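PDB 5I4A: protein argonaute from Marinitoga piezophila, which uses short 5'-hydroxylated guide RNAs to bind complementary target DNA or RNA and cleave it, and may defend the cell against invading mobile genetic elements. Local coordinates for residues A[154-159]-A[206-211]; A[105-110]-A[169-174]. All blocks are in the same frame, centred on the assembly; numbering follows the deposited sequence.

Interaction 1. Residues A[154-159]-A[206-211]. With nucleotides of chain B.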
ATOM      1  N   PHE A 154      13.533 -11.886  10.323  1.00 45.38           N
ATOM      2  CA  PHE A 154      14.321 -13.089  10.101  1.00 47.48           C
ATOM      3  C   PHE A 154      15.614 -12.696   9.402  1.00 38.70           C
ATOM      4  O   PHE A 154      15.589 -12.211   8.265  1.00 44.82           O
ATOM      5  CB  PHE A 154      13.524 -14.112   9.293  1.00 45.67           C
ATOM      6  CG  PHE A 154      12.201 -14.458   9.917  1.00 40.70           C
ATOM      7  CD1 PHE A 154      12.122 -15.414  10.915  1.00 34.25           C
ATOM      8  CD2 PHE A 154      11.044 -13.805   9.529  1.00 39.24           C
ATOM      9  CE1 PHE A 154      10.909 -15.724  11.501  1.00 35.10           C
ATOM     10  CE2 PHE A 154       9.830 -14.110  10.113  1.00 39.27           C
ATOM     11  CZ  PHE A 154       9.762 -15.069  11.101  1.00 37.46           C
ATOM     12  N   LEU A 155      16.734 -12.886  10.094  1.00 38.18           N
ATOM     13  CA  LEU A 155      18.039 -12.461   9.617  1.00 44.12           C
ATOM     14  C   LEU A 155      19.009 -13.630   9.660  1.00 45.78           C
ATOM     15  O   LEU A 155      18.844 -14.568  10.447  1.00 40.74           O
ATOM     16  CB  LEU A 155      18.598 -11.306  10.461  1.00 43.25           C
ATOM     17  CG  LEU A 155      17.764 -10.029  10.580  1.00 39.96           C
ATOM     18  CD1 LEU A 155      18.334  -9.135  11.669  1.00 35.80           C
ATOM     19  CD2 LEU A 155      17.714  -9.289   9.254  1.00 34.27           C
ATOM     20  N   SER A 156      20.026 -13.565   8.806  1.00 41.76           N
ATOM     21  CA  SER A 156      21.084 -14.562   8.842  1.00 41.99           C
ATOM     22  C   SER A 156      21.841 -14.467  10.160  1.00 46.25           C
ATOM     23  O   SER A 156      22.115 -13.373  10.662  1.00 47.34           O
ATOM     24  CB  SER A 156      22.045 -14.369   7.668  1.00 42.11           C
ATOM     25  OG  SER A 156      22.745 -13.143   7.777  1.00 42.73           O
ATOM     26  N   LYS A 157      22.167 -15.630  10.726  1.00 61.36           N
ATOM     27  CA  LYS A 157      22.891 -15.665  11.992  1.00 56.70           C
ATOM     28  C   LYS A 157      24.301 -15.104  11.848  1.00 56.12           C
ATOM     29  O   LYS A 157      24.840 -14.533  12.803  1.00 56.19           O
ATOM     30  CB  LYS A 157      22.931 -17.099  12.519  1.00 58.45           C
ATOM     31  CG  LYS A 157      23.645 -17.280  13.846  1.00 59.50           C
ATOM     32  CD  LYS A 157      23.606 -18.739  14.268  1.00 59.62           C
ATOM     33  CE  LYS A 157      24.353 -18.963  15.570  1.00 60.21           C
ATOM     34  NZ  LYS A 157      24.265 -20.387  15.998  1.00 64.65           N
ATOM     35  N   GLU A 158      24.900 -15.246  10.673  1.00 54.43           N
ATOM     36  CA  GLU A 158      26.252 -14.801  10.396  1.00 54.14           C
ATOM     37  C   GLU A 158      26.230 -13.671   9.375  1.00 59.13           C
ATOM     38  O   GLU A 158      25.275 -13.543   8.600  1.00 55.05           O
ATOM     39  CB  GLU A 158      27.102 -15.964   9.866  1.00 56.58           C
ATOM     40  CG  GLU A 158      26.981 -17.246  10.681  1.00 66.36           C
ATOM     41  CD  GLU A 158      27.821 -17.225  11.947  1.00 74.34           C
ATOM     42  OE1 GLU A 158      29.066 -17.217  11.834  1.00 75.10           O
ATOM     43  OE2 GLU A 158      27.239 -17.218  13.053  1.00 77.55           O
ATOM     44  N   PRO A 159      27.257 -12.820   9.360  1.00 60.40           N
ATOM     45  CA  PRO A 159      27.346 -11.788   8.321  1.00 55.72           C
ATOM     46  C   PRO A 159      27.325 -12.396   6.925  1.00 53.34           C
ATOM     47  O   PRO A 159      27.617 -13.578   6.726  1.00 56.20           O
ATOM     48  CB  PRO A 159      28.685 -11.107   8.614  1.00 53.56           C
ATOM     49  CG  PRO A 159      28.854 -11.276  10.083  1.00 51.74           C
ATOM     50  CD  PRO A 159      28.286 -12.640  10.397  1.00 57.82           C
ATOM     51  N   ASN A 206      29.023  -5.755   8.920  1.00 57.73           N
ATOM     52  CA  ASN A 206      27.852  -5.007   9.357  1.00 57.58           C
ATOM     53  C   ASN A 206      26.601  -5.347   8.556  1.00 57.70           C
ATOM     54  O   ASN A 206      25.563  -4.704   8.747  1.00 57.63           O
ATOM     55  CB  ASN A 206      28.121  -3.501   9.277  1.00 57.84           C
ATOM     56  CG  ASN A 206      29.050  -3.017  10.372  1.00 57.62           C
ATOM     57  OD1 ASN A 206      29.321  -3.735  11.333  1.00 57.23           O
ATOM     58  ND2 ASN A 206      29.534  -1.788  10.238  1.00 57.88           N
ATOM     59  N   TYR A 207      26.671  -6.337   7.674  1.00 57.86           N
ATOM     60  CA  TYR A 207      25.569  -6.677   6.786  1.00 58.02           C
ATOM     61  C   TYR A 207      25.071  -8.081   7.094  1.00 57.70           C
ATOM     62  O   TYR A 207      25.862  -9.029   7.149  1.00 57.62           O
ATOM     63  CB  TYR A 207      25.995  -6.567   5.321  1.00 58.56           C
ATOM     64  CG  TYR A 207      26.253  -5.143   4.890  1.00 58.92           C
ATOM     65  CD1 TYR A 207      27.390  -4.471   5.309  1.00 58.96           C
ATOM     66  CD2 TYR A 207      25.354  -4.467   4.074  1.00 59.21           C
ATOM     67  CE1 TYR A 207      27.624  -3.171   4.935  1.00 59.28           C
ATOM     68  CE2 TYR A 207      25.589  -3.161   3.686  1.00 59.53           C
ATOM     69  CZ  TYR A 207      26.730  -2.521   4.118  1.00 59.57           C
ATOM     70  OH  TYR A 207      26.979  -1.222   3.745  1.00 59.89           O
ATOM     71  N   LEU A 208      23.765  -8.202   7.299  1.00 57.51           N
ATOM     72  CA  LEU A 208      23.103  -9.480   7.487  1.00 57.23           C
ATOM     73  C   LEU A 208      22.068  -9.670   6.388  1.00 57.49           C
ATOM     74  O   LEU A 208      21.558  -8.700   5.821  1.00 57.76           O
ATOM     75  CB  LEU A 208      22.423  -9.565   8.859  1.00 56.71           C
ATOM     76  CG  LEU A 208      23.328  -9.432  10.085  1.00 56.39           C
ATOM     77  CD1 LEU A 208      22.512  -9.538  11.362  1.00 55.89           C
ATOM     78  CD2 LEU A 208      24.419 -10.488  10.054  1.00 56.35           C
ATOM     79  N   PHE A 209      21.766 -10.928   6.086  1.00 57.40           N
ATOM     80  CA  PHE A 209      20.729 -11.234   5.112  1.00 57.61           C
ATOM     81  C   PHE A 209      19.358 -11.133   5.765  1.00 57.31           C
ATOM     82  O   PHE A 209      19.143 -11.661   6.860  1.00 56.86           O
ATOM     83  CB  PHE A 209      20.937 -12.629   4.524  1.00 57.65           C
ATOM     84  CG  PHE A 209      21.935 -12.667   3.407  1.00 58.10           C
ATOM     85  CD1 PHE A 209      21.611 -12.156   2.162  1.00 58.56           C
ATOM     86  CD2 PHE A 209      23.193 -13.210   3.597  1.00 58.06           C
ATOM     87  CE1 PHE A 209      22.523 -12.188   1.127  1.00 58.97           C
ATOM     88  CE2 PHE A 209      24.109 -13.242   2.565  1.00 58.48           C
ATOM     89  CZ  PHE A 209      23.774 -12.726   1.329  1.00 58.93           C
ATOM     90  N   ASN A 210      18.437 -10.450   5.095  1.00 57.55           N
ATOM     91  CA  ASN A 210      17.070 -10.296   5.573  1.00 57.31           C
ATOM     92  C   ASN A 210      16.158 -11.212   4.766  1.00 57.40           C
ATOM     93  O   ASN A 210      16.175 -11.183   3.530  1.00 57.82           O
ATOM     94  CB  ASN A 210      16.613  -8.843   5.450  1.00 57.50           C
ATOM     95  CG  ASN A 210      15.252  -8.604   6.068  1.00 57.23           C
ATOM     96  OD1 ASN A 210      14.879  -9.254   7.045  1.00 56.79           O
ATOM     97  ND2 ASN A 210      14.499  -7.671   5.498  1.00 59.37           N
ATOM     98  N   PHE A 211      15.371 -12.026   5.463  1.00 57.01           N
ATOM     99  CA  PHE A 211      14.529 -13.034   4.832  1.00 57.04           C
ATOM    100  C   PHE A 211      13.069 -12.625   4.952  1.00 56.95           C
ATOM    101  O   PHE A 211      12.548 -12.479   6.064  1.00 62.45           O
ATOM    102  CB  PHE A 211      14.763 -14.407   5.460  1.00 56.68           C
ATOM    103  CG  PHE A 211      16.163 -14.908   5.291  1.00 56.77           C
ATOM    104  CD1 PHE A 211      16.567 -15.477   4.096  1.00 57.13           C
ATOM    105  CD2 PHE A 211      17.080 -14.802   6.321  1.00 56.50           C
ATOM    106  CE1 PHE A 211      17.859 -15.935   3.932  1.00 57.22           C
ATOM    107  CE2 PHE A 211      18.375 -15.258   6.164  1.00 56.59           C
ATOM    108  CZ  PHE A 211      18.764 -15.827   4.967  1.00 56.95           C
TER
ATOM    109  P     U B  21      31.500   5.489   9.685  1.00119.80           P
ATOM    110  OP1   U B  21      32.852   4.867   9.787  1.00119.66           O
ATOM    111  OP2   U B  21      31.142   6.522  10.684  1.00118.91           O
ATOM    112  O5'   U B  21      31.237   6.149   8.251  1.00112.96           O
ATOM    113  C5'   U B  21      31.984   5.758   7.093  1.00106.08           C
ATOM    114  C4'   U B  21      31.923   4.260   6.895  1.00102.73           C
ATOM    115  O4'   U B  21      30.695   3.902   6.210  1.00 98.45           O
ATOM    116  C3'   U B  21      33.072   3.575   6.133  1.00105.17           C
ATOM    117  O3'   U B  21      33.763   2.641   6.965  1.00108.66           O
ATOM    118  C2'   U B  21      32.375   2.788   5.011  1.00102.40           C
ATOM    119  O2'   U B  21      32.882   1.478   4.836  1.00106.53           O
ATOM    120  C1'   U B  21      30.915   2.740   5.455  1.00 90.23           C
ATOM    121  N1    U B  21      29.990   2.691   4.309  1.00 71.33           N
ATOM    122  C2    U B  21      29.628   1.428   3.861  1.00 63.28           C
ATOM    123  O2    U B  21      29.990   0.401   4.369  1.00 72.37           O
ATOM    124  N3    U B  21      28.803   1.359   2.782  1.00 61.27           N
ATOM    125  C4    U B  21      28.304   2.429   2.092  1.00 60.31           C
ATOM    126  O4    U B  21      27.565   2.218   1.135  1.00 58.51           O
ATOM    127  C5    U B  21      28.711   3.715   2.578  1.00 61.58           C
ATOM    128  C6    U B  21      29.529   3.806   3.642  1.00 63.58           C
TER
HETATM  129  O   HOH W   1      12.494 -10.362   7.907  1.00 33.60           O
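Ser156 meets Phe209 through both backbone and side chain. From Ser156 CB, 3.8 Å from Phe209 CB, the side chain turns so that OG sits between the backbone N and the carbonyl carbon (chi1 66°). There Ser156 OG accepts the N-H of Phe209 N at 3.0 Å, in a nearly straight bond (162° at the hydrogen). Ser156 OG also gives its own proton to Glu158 O at 2.7 Å, in the residues that follow. Ser156 N returns the link by donating to Phe209 O at 2.9 Å. Two antiparallel strands thus close here, the last residues of linker L1 against the final strand of the PAZ domain, in a register set by the non-hydrogen-bonded pair Leu155 and Asn210. Phe211 N donates to Phe154 O at 2.8 Å, and water 1 bridges Phe154 N and Phe211 O. With an alanine at Ser156, Phe209 N would probably lose its acceptor and the Glu158 carbonyl its donor, leaving 157-159 freer to move from the strand. Further along, Leu208 CD2 lies 3.5 Å from Glu158 O and beside Pro159 CA. The Phe211 ring brings its edge to the opposite backbone, Phe211 CE2 being 3.5 Å from Ser156 N. Tyr207 points its hydroxyl to U21 of chain B, whose N3 donates a weak bond to Tyr207 OH at 3.3 Å.

Interaction 2. Residues A[105-110]-A[169-174]. With nucleotides of chain B.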
ATOM      1  N   TYR A 105      18.421  -3.340  17.491  1.00 38.89           N
ATOM      2  CA  TYR A 105      18.791  -2.824  16.184  1.00 39.97           C
ATOM      3  C   TYR A 105      17.667  -1.952  15.649  1.00 42.56           C
ATOM      4  O   TYR A 105      16.485  -2.253  15.839  1.00 41.64           O
ATOM      5  CB  TYR A 105      19.076  -3.961  15.203  1.00 45.59           C
ATOM      6  CG  TYR A 105      20.377  -4.688  15.449  1.00 52.35           C
ATOM      7  CD1 TYR A 105      21.344  -4.157  16.292  1.00 53.12           C
ATOM      8  CD2 TYR A 105      20.640  -5.905  14.832  1.00 53.25           C
ATOM      9  CE1 TYR A 105      22.535  -4.825  16.523  1.00 58.23           C
ATOM     10  CE2 TYR A 105      21.826  -6.576  15.052  1.00 55.04           C
ATOM     11  CZ  TYR A 105      22.770  -6.035  15.899  1.00 59.96           C
ATOM     12  OH  TYR A 105      23.953  -6.704  16.114  1.00 61.63           O
ATOM     13  N   PHE A 106      18.037  -0.861  14.990  1.00 40.56           N
ATOM     14  CA  PHE A 106      17.071  -0.004  14.322  1.00 37.11           C
ATOM     15  C   PHE A 106      16.978  -0.385  12.852  1.00 41.93           C
ATOM     16  O   PHE A 106      17.991  -0.650  12.199  1.00 41.04           O
ATOM     17  CB  PHE A 106      17.445   1.474  14.455  1.00 40.68           C
ATOM     18  CG  PHE A 106      16.633   2.381  13.572  1.00 42.14           C
ATOM     19  CD1 PHE A 106      15.349   2.754  13.935  1.00 39.50           C
ATOM     20  CD2 PHE A 106      17.150   2.853  12.375  1.00 40.98           C
ATOM     21  CE1 PHE A 106      14.597   3.583  13.120  1.00 42.54           C
ATOM     22  CE2 PHE A 106      16.403   3.682  11.556  1.00 36.75           C
ATOM     23  CZ  PHE A 106      15.126   4.048  11.930  1.00 42.11           C
ATOM     24  N   LYS A 107      15.752  -0.417  12.342  1.00 35.80           N
ATOM     25  CA  LYS A 107      15.481  -0.666  10.936  1.00 30.19           C
ATOM     26  C   LYS A 107      14.492   0.382  10.450  1.00 41.36           C
ATOM     27  O   LYS A 107      13.614   0.811  11.207  1.00 37.44           O
ATOM     28  CB  LYS A 107      14.931  -2.085  10.723  1.00 32.58           C
ATOM     29  CG  LYS A 107      14.786  -2.512   9.269  1.00 37.72           C
ATOM     30  CD  LYS A 107      14.655  -4.027   9.167  1.00 39.44           C
ATOM     31  CE  LYS A 107      14.270  -4.473   7.766  1.00 43.09           C
ATOM     32  NZ  LYS A 107      12.805  -4.727   7.644  1.00 48.25           N
ATOM     33  N   LYS A 108      14.650   0.797   9.192  1.00 44.64           N
ATOM     34  CA  LYS A 108      13.857   1.888   8.638  1.00 44.02           C
ATOM     35  C   LYS A 108      12.367   1.643   8.853  1.00 38.78           C
ATOM     36  O   LYS A 108      11.889   0.509   8.772  1.00 41.82           O
ATOM     37  CB  LYS A 108      14.165   2.049   7.146  1.00 52.51           C
ATOM     38  CG  LYS A 108      13.735   3.382   6.546  1.00 53.64           C
ATOM     39  CD  LYS A 108      14.205   3.507   5.101  1.00 58.57           C
ATOM     40  CE  LYS A 108      13.753   4.815   4.472  1.00 57.94           C
ATOM     41  NZ  LYS A 108      14.247   4.955   3.074  1.00 56.36           N
ATOM     42  N   GLY A 109      11.642   2.718   9.147  1.00 43.05           N
ATOM     43  CA  GLY A 109      10.253   2.610   9.546  1.00 48.25           C
ATOM     44  C   GLY A 109      10.031   2.475  11.034  1.00 46.82           C
ATOM     45  O   GLY A 109       8.940   2.065  11.446  1.00 52.35           O
ATOM     46  N   ASN A 110      11.033   2.804  11.852  1.00 38.57           N
ATOM     47  CA  ASN A 110      10.953   2.711  13.311  1.00 35.80           C
ATOM     48  C   ASN A 110      10.683   1.284  13.776  1.00 35.50           C
ATOM     49  O   ASN A 110       9.982   1.062  14.767  1.00 43.32           O
ATOM     50  CB  ASN A 110       9.906   3.675  13.878  1.00 35.63           C
ATOM     51  CG  ASN A 110      10.357   5.123  13.819  1.00 40.44           C
ATOM     52  OD1 ASN A 110      11.507   5.439  14.122  1.00 35.54           O
ATOM     53  ND2 ASN A 110       9.453   6.009  13.417  1.00 44.03           N
ATOM     54  N   TYR A 169      18.440  -9.472  -0.250  1.00 55.02           N
ATOM     55  CA  TYR A 169      18.501  -8.169   0.400  1.00 55.29           C
ATOM     56  C   TYR A 169      19.337  -8.251   1.665  1.00 54.74           C
ATOM     57  O   TYR A 169      19.178  -9.179   2.464  1.00 51.53           O
ATOM     58  CB  TYR A 169      17.096  -7.650   0.726  1.00 54.68           C
ATOM     59  CG  TYR A 169      16.344  -7.178  -0.496  1.00 59.64           C
ATOM     60  CD1 TYR A 169      15.570  -8.057  -1.243  1.00 62.10           C
ATOM     61  CD2 TYR A 169      16.422  -5.856  -0.912  1.00 59.66           C
ATOM     62  CE1 TYR A 169      14.889  -7.631  -2.365  1.00 62.94           C
ATOM     63  CE2 TYR A 169      15.744  -5.420  -2.032  1.00 64.06           C
ATOM     64  CZ  TYR A 169      14.978  -6.312  -2.756  1.00 68.90           C
ATOM     65  OH  TYR A 169      14.300  -5.883  -3.873  1.00 80.25           O
ATOM     66  N   LEU A 170      20.218  -7.270   1.838  1.00 51.24           N
ATOM     67  CA  LEU A 170      21.083  -7.166   3.003  1.00 51.10           C
ATOM     68  C   LEU A 170      20.580  -6.057   3.916  1.00 51.37           C
ATOM     69  O   LEU A 170      20.245  -4.963   3.451  1.00 52.63           O
ATOM     70  CB  LEU A 170      22.525  -6.867   2.589  1.00 51.26           C
ATOM     71  CG  LEU A 170      23.178  -7.833   1.604  1.00 51.47           C
ATOM     72  CD1 LEU A 170      24.439  -7.229   1.032  1.00 53.95           C
ATOM     73  CD2 LEU A 170      23.493  -9.142   2.287  1.00 53.10           C
ATOM     74  N   TYR A 171      20.530  -6.343   5.212  1.00 51.04           N
ATOM     75  CA  TYR A 171      20.174  -5.355   6.220  1.00 52.39           C
ATOM     76  C   TYR A 171      21.440  -4.876   6.918  1.00 54.64           C
ATOM     77  O   TYR A 171      22.225  -5.689   7.415  1.00 50.78           O
ATOM     78  CB  TYR A 171      19.191  -5.937   7.238  1.00 50.51           C
ATOM     79  CG  TYR A 171      19.129  -5.157   8.532  1.00 50.35           C
ATOM     80  CD1 TYR A 171      18.670  -3.848   8.553  1.00 50.19           C
ATOM     81  CD2 TYR A 171      19.525  -5.734   9.732  1.00 50.61           C
ATOM     82  CE1 TYR A 171      18.611  -3.133   9.733  1.00 50.05           C
ATOM     83  CE2 TYR A 171      19.469  -5.025  10.917  1.00 50.20           C
ATOM     84  CZ  TYR A 171      19.013  -3.724  10.912  1.00 50.05           C
ATOM     85  OH  TYR A 171      18.956  -3.014  12.088  1.00 49.91           O
ATOM     86  N   ASN A 172      21.639  -3.559   6.944  1.00 51.99           N
ATOM     87  CA  ASN A 172      22.810  -2.969   7.579  1.00 53.15           C
ATOM     88  C   ASN A 172      22.514  -2.727   9.054  1.00 54.23           C
ATOM     89  O   ASN A 172      21.539  -2.047   9.395  1.00 54.28           O
ATOM     90  CB  ASN A 172      23.208  -1.664   6.893  1.00 57.93           C
ATOM     91  CG  ASN A 172      24.491  -1.082   7.456  1.00 62.50           C
ATOM     92  OD1 ASN A 172      24.487  -0.436   8.503  1.00 66.97           O
ATOM     93  ND2 ASN A 172      25.599  -1.311   6.760  1.00 59.78           N
ATOM     94  N   ILE A 173      23.366  -3.274   9.923  1.00 56.84           N
ATOM     95  CA  ILE A 173      23.153  -3.163  11.363  1.00 57.15           C
ATOM     96  C   ILE A 173      23.242  -1.714  11.823  1.00 59.79           C
ATOM     97  O   ILE A 173      22.517  -1.300  12.736  1.00 56.77           O
ATOM     98  CB  ILE A 173      24.150  -4.073  12.111  1.00 53.84           C
ATOM     99  CG1 ILE A 173      23.948  -3.991  13.624  1.00 62.18           C
ATOM    100  CG2 ILE A 173      25.579  -3.718  11.760  1.00 54.56           C
ATOM    101  CD1 ILE A 173      24.876  -3.020  14.355  1.00 66.18           C
ATOM    102  N   LYS A 174      24.114  -0.917  11.202  1.00 63.66           N
ATOM    103  CA  LYS A 174      24.342   0.445  11.677  1.00 57.56           C
ATOM    104  C   LYS A 174      23.271   1.409  11.178  1.00 52.17           C
ATOM    105  O   LYS A 174      22.624   2.095  11.976  1.00 49.88           O
ATOM    106  CB  LYS A 174      25.731   0.929  11.252  1.00 54.37           C
ATOM    107  CG  LYS A 174      26.816   0.768  12.312  1.00 56.66           C
ATOM    108  CD  LYS A 174      27.197  -0.687  12.506  1.00 53.20           C
ATOM    109  CE  LYS A 174      28.115  -0.867  13.701  1.00 50.55           C
ATOM    110  NZ  LYS A 174      27.904  -2.190  14.354  1.00 54.30           N
TER
ATOM    111  P     C B   8       8.394  -4.442   3.008  1.00 86.20           P
ATOM    112  OP1   C B   8       7.191  -4.989   3.688  1.00 84.74           O
ATOM    113  OP2   C B   8       8.254  -3.737   1.704  1.00 82.76           O
ATOM    114  O5'   C B   8       9.116  -3.459   4.030  1.00 71.71           O
ATOM    115  C5'   C B   8       9.902  -3.979   5.097  1.00 72.23           C
ATOM    116  C4'   C B   8      10.905  -2.949   5.572  1.00 79.77           C
ATOM    117  O4'   C B   8      11.976  -2.810   4.607  1.00 79.99           O
ATOM    118  C3'   C B   8      10.355  -1.545   5.709  1.00 78.03           C
ATOM    119  O3'   C B   8       9.639  -1.361   6.920  1.00 74.31           O
ATOM    120  C2'   C B   8      11.599  -0.680   5.581  1.00 76.55           C
ATOM    121  O2'   C B   8      12.321  -0.658   6.806  1.00 75.28           O
ATOM    122  C1'   C B   8      12.409  -1.468   4.550  1.00 77.40           C
ATOM    123  P     U B  20      25.605   7.620   9.513  1.00 94.30           P
ATOM    124  OP1   U B  20      26.132   8.255   8.277  1.00 95.05           O
ATOM    125  OP2   U B  20      24.549   6.578   9.404  1.00 89.13           O
ATOM    126  O5'   U B  20      26.814   7.025  10.367  1.00101.60           O
ATOM    127  C5'   U B  20      27.983   6.507   9.745  1.00106.14           C
ATOM    128  C4'   U B  20      28.074   5.006   9.892  1.00108.12           C
ATOM    129  O4'   U B  20      26.854   4.408   9.391  1.00105.57           O
ATOM    130  C3'   U B  20      29.191   4.329   9.102  1.00108.51           C
ATOM    131  O3'   U B  20      30.422   4.299   9.810  1.00117.83           O
ATOM    132  C2'   U B  20      28.641   2.931   8.820  1.00 98.30           C
ATOM    133  O2'   U B  20      28.926   2.044   9.893  1.00 94.72           O
ATOM    134  C1'   U B  20      27.130   3.172   8.773  1.00 94.58           C
ATOM    135  N1    U B  20      26.547   3.159   7.408  1.00 76.95           N
ATOM    136  C2    U B  20      26.702   4.231   6.538  1.00 71.94           C
ATOM    137  O2    U B  20      27.319   5.248   6.795  1.00 76.21           O
ATOM    138  N3    U B  20      26.091   4.077   5.317  1.00 60.83           N
ATOM    139  C4    U B  20      25.359   2.998   4.873  1.00 59.24           C
ATOM    140  O4    U B  20      24.878   3.020   3.739  1.00 57.66           O
ATOM    141  C5    U B  20      25.241   1.935   5.822  1.00 62.54           C
ATOM    142  C6    U B  20      25.823   2.056   7.020  1.00 63.32           C
ATOM    143  P     A B  11       5.634   9.620  11.132  1.00 83.25           P
ATOM    144  OP1   A B  11       6.445   8.384  11.246  1.00 87.55           O
ATOM    145  OP2   A B  11       4.746  10.031  12.250  1.00 78.26           O
ATOM    146  O5'   A B  11       6.640  10.812  10.821  1.00 76.37           O
ATOM    147  C5'   A B  11       6.233  12.166  10.928  1.00 73.83           C
ATOM    148  C4'   A B  11       7.428  13.073  11.017  1.00 77.77           C
ATOM    149  O4'   A B  11       8.086  12.858  12.294  1.00 76.15           O
ATOM    150  C3'   A B  11       8.505  12.799   9.976  1.00 82.43           C
ATOM    151  O3'   A B  11       8.284  13.448   8.728  1.00 87.17           O
ATOM    152  C2'   A B  11       9.789  13.217  10.684  1.00 79.99           C
ATOM    153  O2'   A B  11       9.976  14.624  10.640  1.00 78.23           O
ATOM    154  C1'   A B  11       9.485  12.812  12.121  1.00 75.76           C
ATOM    155  N9    A B  11       9.937  11.439  12.405  1.00 62.06           N
ATOM    156  C8    A B  11       9.287  10.244  12.192  1.00 51.09           C
ATOM    157  N7    A B  11       9.980   9.194  12.566  1.00 50.51           N
ATOM    158  C5    A B  11      11.162   9.745  13.056  1.00 52.43           C
ATOM    159  C6    A B  11      12.325   9.184  13.608  1.00 53.98           C
ATOM    160  N6    A B  11      12.511   7.867  13.776  1.00 53.84           N
ATOM    161  N1    A B  11      13.303  10.029  13.989  1.00 55.73           N
ATOM    162  C2    A B  11      13.137  11.349  13.833  1.00 55.93           C
ATOM    163  N3    A B  11      12.095  11.996  13.326  1.00 54.59           N
ATOM    164  C4    A B  11      11.141  11.123  12.958  1.00 57.78           C
TER
HETATM  165  O   HOH W   2      21.097  -0.292  15.064  1.00 34.47           O
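Tyr105 lays one face of its ring over the side chain of Ile173. The atom that touches is Ile173 CG1, 3.4 Å from the ring centroid and 19° off the normal, a CH-pi contact displaced toward the hydroxyl end of the ring, where Tyr105 CZ is 3.3 Å away. CG1 stands anti to the backbone N of Ile173 (chi1 -180°). Tyr171 crosses Tyr105 obliquely: Tyr171 OH lies 3.3 Å from Tyr105 CB, while Tyr171 CE2 meets Tyr105 CD2 at 4.2 Å. Tyr171 OH donates to Phe106 O at 2.6 Å, approaching from 58° above the carbonyl plane, although Phe106 O lies at the edge of the Tyr171 ring, in its plane. Water 2 accepts from Phe106 N and donates to Ile173 O. Strand 105-107 of linker L1 pairs antiparallel with 111-120, and strand 169-172 of the PAZ domain with 178-185 and 207-211, all in one large antiparallel sheet, so the contact joins two non-adjacent strands of it. Their short axes approach to 8.6 Å at the nearest point; without a direct backbone bond, the join rests on side-chain packing, the Tyr171 hydroxyl on the Phe106 carbonyl, and this water. The aliphatic part of Lys107 passes at a slant to Tyr171, Lys107 CG 3.9 Å from Tyr171 CE1, and a bend at its end carries NZ to the sugar of C8 of chain B. N6 of A11 of chain B donates a weak bond to Asn110 OD1, and Asn110 ND2 a weak one to N7, while the Asn172 amide packs against C5 and C6 of U20 of chain B.

In the fold
After the N-terminal domain the chain enters linker L1 with 105-110, then runs through the long hairpin strands to 154-159, where L1 passes into the PAZ domain. Next comes 169-174, which closes a loop of 58 intervening residues in interaction 2; 206-211 then returns to 154-159, closing one of 46 in interaction 1. The segments alternate, so the two loops cross rather than nest. Their centres are about 10 Å apart, and strands 169-172 and 207-211 are antiparallel neighbours, with probable hydrogen bonds from Tyr171 N to Leu208 O and from Ile173 N to Asn206 O. Together the contacts tie PAZ to both ends of L1.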